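Local coordinates for lipoprotein (Mycoplasma mycoides subsp. capri, PDB 7ADK) that probably works as a cell-surface peptidase, carrying a mycoplasma peptidase domain of the chymotrypsin-like PA clan, at residues 510-515 against 741-746; 519-524 against 532-537. All coordinates share one frame; numbering follows the deposited sequence.

Contact 1: residues 510-515 against 741-746; sequences TDFINE and FNYGLE
The bond from Asn514 ND2 to Asp511 OD2, 2.8 Å and nearly straight at 166°, joins the two ends of a turn whose middle residues, Phe512 and Ile513, press on Tyr743. The turn is of type I, closed along the backbone by Asn514 N on Asp511 O at 3.2 Å, and it belongs to the long loop between strands 503-507 and 535-537 of the peptidase domain. Asp511 OD2 lies close to the amide plane of Asn514, whereas the amide reaches that oxygen from the syn side and well out of the carboxylate plane. Asn514, the last residue of the turn, is also the centre of an inverse gamma turn, with Glu515 N bonded to Ile513 O.

Tyr743 lies with Gly744 in the break of strand 737-747 and packs its ring against the loop. Its chi1 of 175°, which sets CG anti to the backbone N, aims the phenol at both turn residues. Phe512 arrives end first: its CZ lies 3.6 Å from Tyr743 CD2, near the plane of the tyrosine ring and at its edge. The ring centroids of Phe512 and Tyr743 are 5.7 Å apart and their planes differ by 51°, an oblique pairing. Ile513 crosses the tyrosine at about a right angle, with CG1 3.5 Å from Tyr743 CE2.

No hydrogen bond joins the two segments, so hydrophobic packing makes the contact. Other parts of the chain surround it: Tyr808 meets the Phe512 ring, and its hydroxyl accepts Leu745 N, while Leu805 O forms a weak hydrogen bond with Tyr743 OH. That phenol oxygen is also bordered by aliphatic carbons, Ile513 CG1 standing 3.8 Å from Tyr743 OH and Ile513 CD1 4.1 Å from it.

Contact 2: residues 519-524 against 532-537; sequences PLKLLD and NGAGIF
A short 3-10 turn, 521-523, lies beside the chain entering strand 535-537, and its first residue, Lys521, bridges the two. Leu523 N bonds to Leu520 O at 3.0 Å to start the turn, and from there the lysine points toward the strand entrance. Its side chain is curled, with CG anti to the carbonyl carbon (chi1 -76°) and further bends at each of the next three torsions. This brings Lys521 NZ to 2.8 Å from Ala534 O, the donor tilted 20° from the carbonyl plane and the C=O...N angle 140°. The methylenes follow the ammonium group round the same oxygen, Lys521 CD lying 3.6 Å from Ala534 O.

A second, apolar patch sits nearer the strand. Leu520 and Ile536 approach obliquely, and the single methyl Ile536 CG2 takes the leucine branches, with Leu520 CD1 at 3.8 Å. Ile536 also touches Tyr743 of the neighbouring strand.

Lys521 NZ also bonds to Tyr531 O, so one ammonium group holds two main-chain carbonyls. Its positive charge probably polarises both carbonyls, and the pair of bonds ties Lys521 to the backbone that leads into the strand.

Both contacts are buried and about 9 Å apart between centres, with 519-524 and 532-537 nested inside the chain loop closed by contact 1. They share a sheet: strands 535-537 and 737-747 run parallel as neighbours, probably bonded through Tyr743 N and Phe537 O at 2.8 Å. Asp511 N probably bonds Ile536 O as well, tying the turn of contact 1 to the strand of contact 2. Contact 1, closer to the centre of the chain, is wholly apolar across its segments. Contact 2, farther out and with a partly exposed lysine, adds a charged grip on main-chain oxygens. Leu520 packing on Tyr743 joins the two apolar patches.

Contact 1: residues 510-515 against 741-746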
loop_
_atom_site.group_PDB
_atom_site.type_symbol
_atom_site.label_atom_id
_atom_site.label_comp_id
_atom_site.label_asym_id
_atom_site.label_seq_id
_atom_site.Cartn_x
_atom_site.Cartn_y
_atom_site.Cartn_z
ATOM N N THR B 510 -28.963 -2.939 -23.962
ATOM C CA THR B 510 -28.649 -3.163 -25.376
ATOM C C THR B 510 -29.777 -2.662 -26.263
ATOM O O THR B 510 -30.949 -2.952 -26.040
ATOM C CB THR B 510 -28.394 -4.640 -25.678
ATOM O OG1 THR B 510 -29.397 -5.460 -25.119
ATOM C CG2 THR B 510 -27.045 -5.099 -25.166
ATOM N N ASP B 511 -29.425 -1.914 -27.300
ATOM C CA ASP B 511 -30.306 -1.532 -28.405
ATOM C C ASP B 511 -31.611 -0.832 -27.986
ATOM O O ASP B 511 -32.657 -0.920 -28.622
ATOM C CB ASP B 511 -30.478 -2.717 -29.350
ATOM C CG ASP B 511 -30.577 -2.325 -30.817
ATOM O OD1 ASP B 511 -30.163 -1.222 -31.206
ATOM O OD2 ASP B 511 -31.078 -3.134 -31.607
ATOM N N PHE B 512 -31.520 -0.059 -26.907
ATOM C CA PHE B 512 -32.626 0.600 -26.210
ATOM C C PHE B 512 -33.279 1.783 -26.942
ATOM O O PHE B 512 -34.281 2.310 -26.460
ATOM C CB PHE B 512 -32.140 1.004 -24.817
ATOM C CG PHE B 512 -31.067 2.067 -24.824
ATOM C CD1 PHE B 512 -31.406 3.424 -24.856
ATOM C CD2 PHE B 512 -29.718 1.685 -24.795
ATOM C CE1 PHE B 512 -30.397 4.393 -24.823
ATOM C CE2 PHE B 512 -28.711 2.657 -24.777
ATOM C CZ PHE B 512 -29.049 4.015 -24.776
ATOM N N ILE B 513 -32.758 2.198 -28.098
ATOM C CA ILE B 513 -33.325 3.235 -28.982
ATOM C C ILE B 513 -34.133 2.644 -30.157
ATOM O O ILE B 513 -34.861 3.372 -30.830
ATOM C CB ILE B 513 -32.171 4.148 -29.474
ATOM C CG1 ILE B 513 -31.476 4.891 -28.325
ATOM C CG2 ILE B 513 -32.582 5.191 -30.517
ATOM C CD1 ILE B 513 -32.360 5.769 -27.443
ATOM N N ASN B 514 -34.019 1.338 -30.435
ATOM C CA ASN B 514 -34.395 0.709 -31.712
ATOM C C ASN B 514 -35.911 0.501 -31.974
ATOM O O ASN B 514 -36.350 -0.557 -32.432
ATOM C CB ASN B 514 -33.525 -0.544 -31.921
ATOM C CG ASN B 514 -33.340 -0.962 -33.376
ATOM O OD1 ASN B 514 -33.851 -0.350 -34.301
ATOM N ND2 ASN B 514 -32.579 -1.995 -33.637
ATOM N N GLU B 515 -36.718 1.526 -31.691
ATOM C CA GLU B 515 -37.986 1.766 -32.381
ATOM C C GLU B 515 -37.660 2.451 -33.721
ATOM O O GLU B 515 -36.628 3.081 -33.849
ATOM C CB GLU B 515 -38.945 2.606 -31.515
ATOM C CG GLU B 515 -40.289 2.874 -32.209
ATOM C CD GLU B 515 -41.390 3.448 -31.311
ATOM O OE1 GLU B 515 -41.127 4.352 -30.492
ATOM O OE2 GLU B 515 -42.564 3.036 -31.461
ATOM N N PHE B 741 -21.839 -0.917 -30.826
ATOM C CA PHE B 741 -21.117 0.338 -30.580
ATOM C C PHE B 741 -21.561 1.007 -29.273
ATOM O O PHE B 741 -22.735 0.989 -28.919
ATOM C CB PHE B 741 -21.353 1.323 -31.718
ATOM C CG PHE B 741 -20.783 0.891 -33.043
ATOM C CD1 PHE B 741 -19.408 0.993 -33.272
ATOM C CD2 PHE B 741 -21.625 0.360 -34.033
ATOM C CE1 PHE B 741 -18.867 0.591 -34.500
ATOM C CE2 PHE B 741 -21.085 -0.035 -35.260
ATOM C CZ PHE B 741 -19.710 0.089 -35.499
ATOM N N ASN B 742 -20.650 1.704 -28.597
ATOM C CA ASN B 742 -20.974 2.544 -27.447
ATOM C C ASN B 742 -21.808 3.775 -27.868
ATOM O O ASN B 742 -21.473 4.495 -28.807
ATOM C CB ASN B 742 -19.678 2.968 -26.746
ATOM C CG ASN B 742 -19.220 2.046 -25.639
ATOM O OD1 ASN B 742 -19.397 2.333 -24.469
ATOM N ND2 ASN B 742 -18.575 0.950 -25.937
ATOM N N TYR B 743 -22.887 4.043 -27.143
ATOM C CA TYR B 743 -23.884 5.072 -27.395
ATOM C C TYR B 743 -24.436 5.703 -26.103
ATOM O O TYR B 743 -24.419 5.092 -25.034
ATOM C CB TYR B 743 -25.009 4.436 -28.223
ATOM C CG TYR B 743 -26.182 5.356 -28.463
ATOM C CD1 TYR B 743 -26.126 6.348 -29.452
ATOM C CD2 TYR B 743 -27.298 5.294 -27.619
ATOM C CE1 TYR B 743 -27.172 7.266 -29.607
ATOM C CE2 TYR B 743 -28.335 6.220 -27.753
ATOM C CZ TYR B 743 -28.284 7.195 -28.763
ATOM O OH TYR B 743 -29.341 8.013 -28.947
ATOM N N GLY B 744 -24.978 6.913 -26.199
ATOM C CA GLY B 744 -25.695 7.620 -25.137
ATOM C C GLY B 744 -24.996 8.883 -24.641
ATOM O O GLY B 744 -23.913 9.235 -25.108
ATOM N N LEU B 745 -25.632 9.586 -23.704
ATOM C CA LEU B 745 -25.028 10.718 -23.003
ATOM C C LEU B 745 -23.990 10.190 -22.012
ATOM O O LEU B 745 -24.283 9.259 -21.262
ATOM C CB LEU B 745 -26.133 11.536 -22.315
ATOM C CG LEU B 745 -25.640 12.701 -21.434
ATOM C CD1 LEU B 745 -24.931 13.770 -22.240
ATOM C CD2 LEU B 745 -26.820 13.354 -20.735
ATOM N N GLU B 746 -22.803 10.778 -21.971
ATOM C CA GLU B 746 -21.731 10.353 -21.078
ATOM C C GLU B 746 -20.962 11.517 -20.450
ATOM O O GLU B 746 -20.972 12.645 -20.937
ATOM C CB GLU B 746 -20.786 9.358 -21.767
ATOM C CG GLU B 746 -21.482 8.057 -22.171
ATOM C CD GLU B 746 -20.555 6.881 -22.493
ATOM O OE1 GLU B 746 -19.322 7.025 -22.513
ATOM O OE2 GLU B 746 -21.074 5.785 -22.783
#

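Contact 2: residues 519-524 against 532-537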
loop_
_atom_site.group_PDB
_atom_site.type_symbol
_atom_site.label_atom_id
_atom_site.label_comp_id
_atom_site.label_asym_id
_atom_site.label_seq_id
_atom_site.Cartn_x
_atom_site.Cartn_y
_atom_site.Cartn_z
ATOM N N PRO B 519 -33.091 5.349 -34.591
ATOM C CA PRO B 519 -31.726 4.803 -34.545
ATOM C C PRO B 519 -30.650 5.679 -35.195
ATOM O O PRO B 519 -30.904 6.764 -35.709
ATOM C CB PRO B 519 -31.784 3.440 -35.247
ATOM C CG PRO B 519 -33.247 3.057 -35.222
ATOM C CD PRO B 519 -33.933 4.405 -35.307
ATOM N N LEU B 520 -29.417 5.164 -35.206
ATOM C CA LEU B 520 -28.290 5.771 -35.919
ATOM C C LEU B 520 -27.614 4.881 -36.966
ATOM O O LEU B 520 -26.946 5.412 -37.841
ATOM C CB LEU B 520 -27.305 6.324 -34.887
ATOM C CG LEU B 520 -26.675 5.298 -33.935
ATOM C CD1 LEU B 520 -25.542 4.508 -34.565
ATOM C CD2 LEU B 520 -26.137 6.056 -32.738
ATOM N N LYS B 521 -27.794 3.554 -36.949
ATOM C CA LYS B 521 -27.077 2.631 -37.853
ATOM C C LYS B 521 -27.430 2.808 -39.340
ATOM O O LYS B 521 -26.556 2.741 -40.198
ATOM C CB LYS B 521 -27.326 1.184 -37.409
ATOM C CG LYS B 521 -26.529 0.750 -36.169
ATOM C CD LYS B 521 -25.002 0.705 -36.333
ATOM C CE LYS B 521 -24.457 0.057 -37.621
ATOM N NZ LYS B 521 -24.892 -1.348 -37.825
ATOM N N LEU B 522 -28.685 3.130 -39.646
ATOM C CA LEU B 522 -29.162 3.506 -40.981
ATOM C C LEU B 522 -28.532 4.807 -41.543
ATOM O O LEU B 522 -28.765 5.144 -42.701
ATOM C CB LEU B 522 -30.702 3.539 -40.962
ATOM C CG LEU B 522 -31.332 4.668 -40.120
ATOM C CD1 LEU B 522 -31.854 5.820 -40.966
ATOM C CD2 LEU B 522 -32.512 4.158 -39.306
ATOM N N LEU B 523 -27.747 5.537 -40.735
ATOM C CA LEU B 523 -27.019 6.753 -41.118
ATOM C C LEU B 523 -25.555 6.502 -41.514
ATOM O O LEU B 523 -24.926 7.397 -42.058
ATOM C CB LEU B 523 -27.133 7.813 -39.998
ATOM C CG LEU B 523 -28.545 8.055 -39.440
ATOM C CD1 LEU B 523 -28.498 9.066 -38.301
ATOM C CD2 LEU B 523 -29.514 8.550 -40.504
ATOM N N ASP B 524 -24.980 5.318 -41.288
ATOM C CA ASP B 524 -23.623 4.983 -41.752
ATOM C C ASP B 524 -23.525 4.941 -43.295
ATOM O O ASP B 524 -24.326 4.277 -43.946
ATOM C CB ASP B 524 -23.185 3.639 -41.147
ATOM C CG ASP B 524 -22.766 3.697 -39.670
ATOM O OD1 ASP B 524 -21.867 4.498 -39.332
ATOM O OD2 ASP B 524 -23.257 2.878 -38.862
ATOM N N ASN B 532 -22.340 -4.606 -40.499
ATOM C CA ASN B 532 -23.654 -5.203 -40.667
ATOM C C ASN B 532 -24.094 -5.937 -39.389
ATOM O O ASN B 532 -23.287 -6.564 -38.704
ATOM C CB ASN B 532 -23.602 -6.145 -41.881
ATOM C CG ASN B 532 -24.958 -6.710 -42.249
ATOM O OD1 ASN B 532 -25.977 -6.038 -42.224
ATOM N ND2 ASN B 532 -25.028 -7.966 -42.585
ATOM N N GLY B 533 -25.374 -5.854 -39.045
ATOM C CA GLY B 533 -25.975 -6.500 -37.875
ATOM C C GLY B 533 -25.613 -5.901 -36.511
ATOM O O GLY B 533 -26.421 -5.997 -35.593
ATOM N N ALA B 534 -24.462 -5.236 -36.374
ATOM C CA ALA B 534 -24.022 -4.569 -35.149
ATOM C C ALA B 534 -25.026 -3.515 -34.659
ATOM O O ALA B 534 -25.523 -2.715 -35.453
ATOM C CB ALA B 534 -22.645 -3.956 -35.372
ATOM N N GLY B 535 -25.306 -3.500 -33.360
ATOM C CA GLY B 535 -26.223 -2.574 -32.711
ATOM C C GLY B 535 -25.534 -1.450 -31.949
ATOM O O GLY B 535 -24.383 -1.107 -32.194
ATOM N N ILE B 536 -26.259 -0.869 -31.000
ATOM C CA ILE B 536 -25.765 0.154 -30.077
ATOM C C ILE B 536 -26.058 -0.261 -28.645
ATOM O O ILE B 536 -27.077 -0.891 -28.389
ATOM C CB ILE B 536 -26.380 1.546 -30.368
ATOM C CG1 ILE B 536 -27.922 1.585 -30.315
ATOM C CG2 ILE B 536 -25.889 2.080 -31.716
ATOM C CD1 ILE B 536 -28.475 2.101 -28.997
ATOM N N PHE B 537 -25.216 0.115 -27.694
ATOM C CA PHE B 537 -25.462 -0.114 -26.272
ATOM C C PHE B 537 -24.835 0.988 -25.409
ATOM O O PHE B 537 -23.993 1.758 -25.860
ATOM C CB PHE B 537 -24.990 -1.527 -25.873
ATOM C CG PHE B 537 -23.547 -1.640 -25.443
ATOM C CD1 PHE B 537 -23.224 -2.077 -24.154
ATOM C CD2 PHE B 537 -22.511 -1.272 -26.311
ATOM C CE1 PHE B 537 -21.889 -2.119 -23.738
ATOM C CE2 PHE B 537 -21.178 -1.305 -25.893
ATOM C CZ PHE B 537 -20.867 -1.723 -24.599
#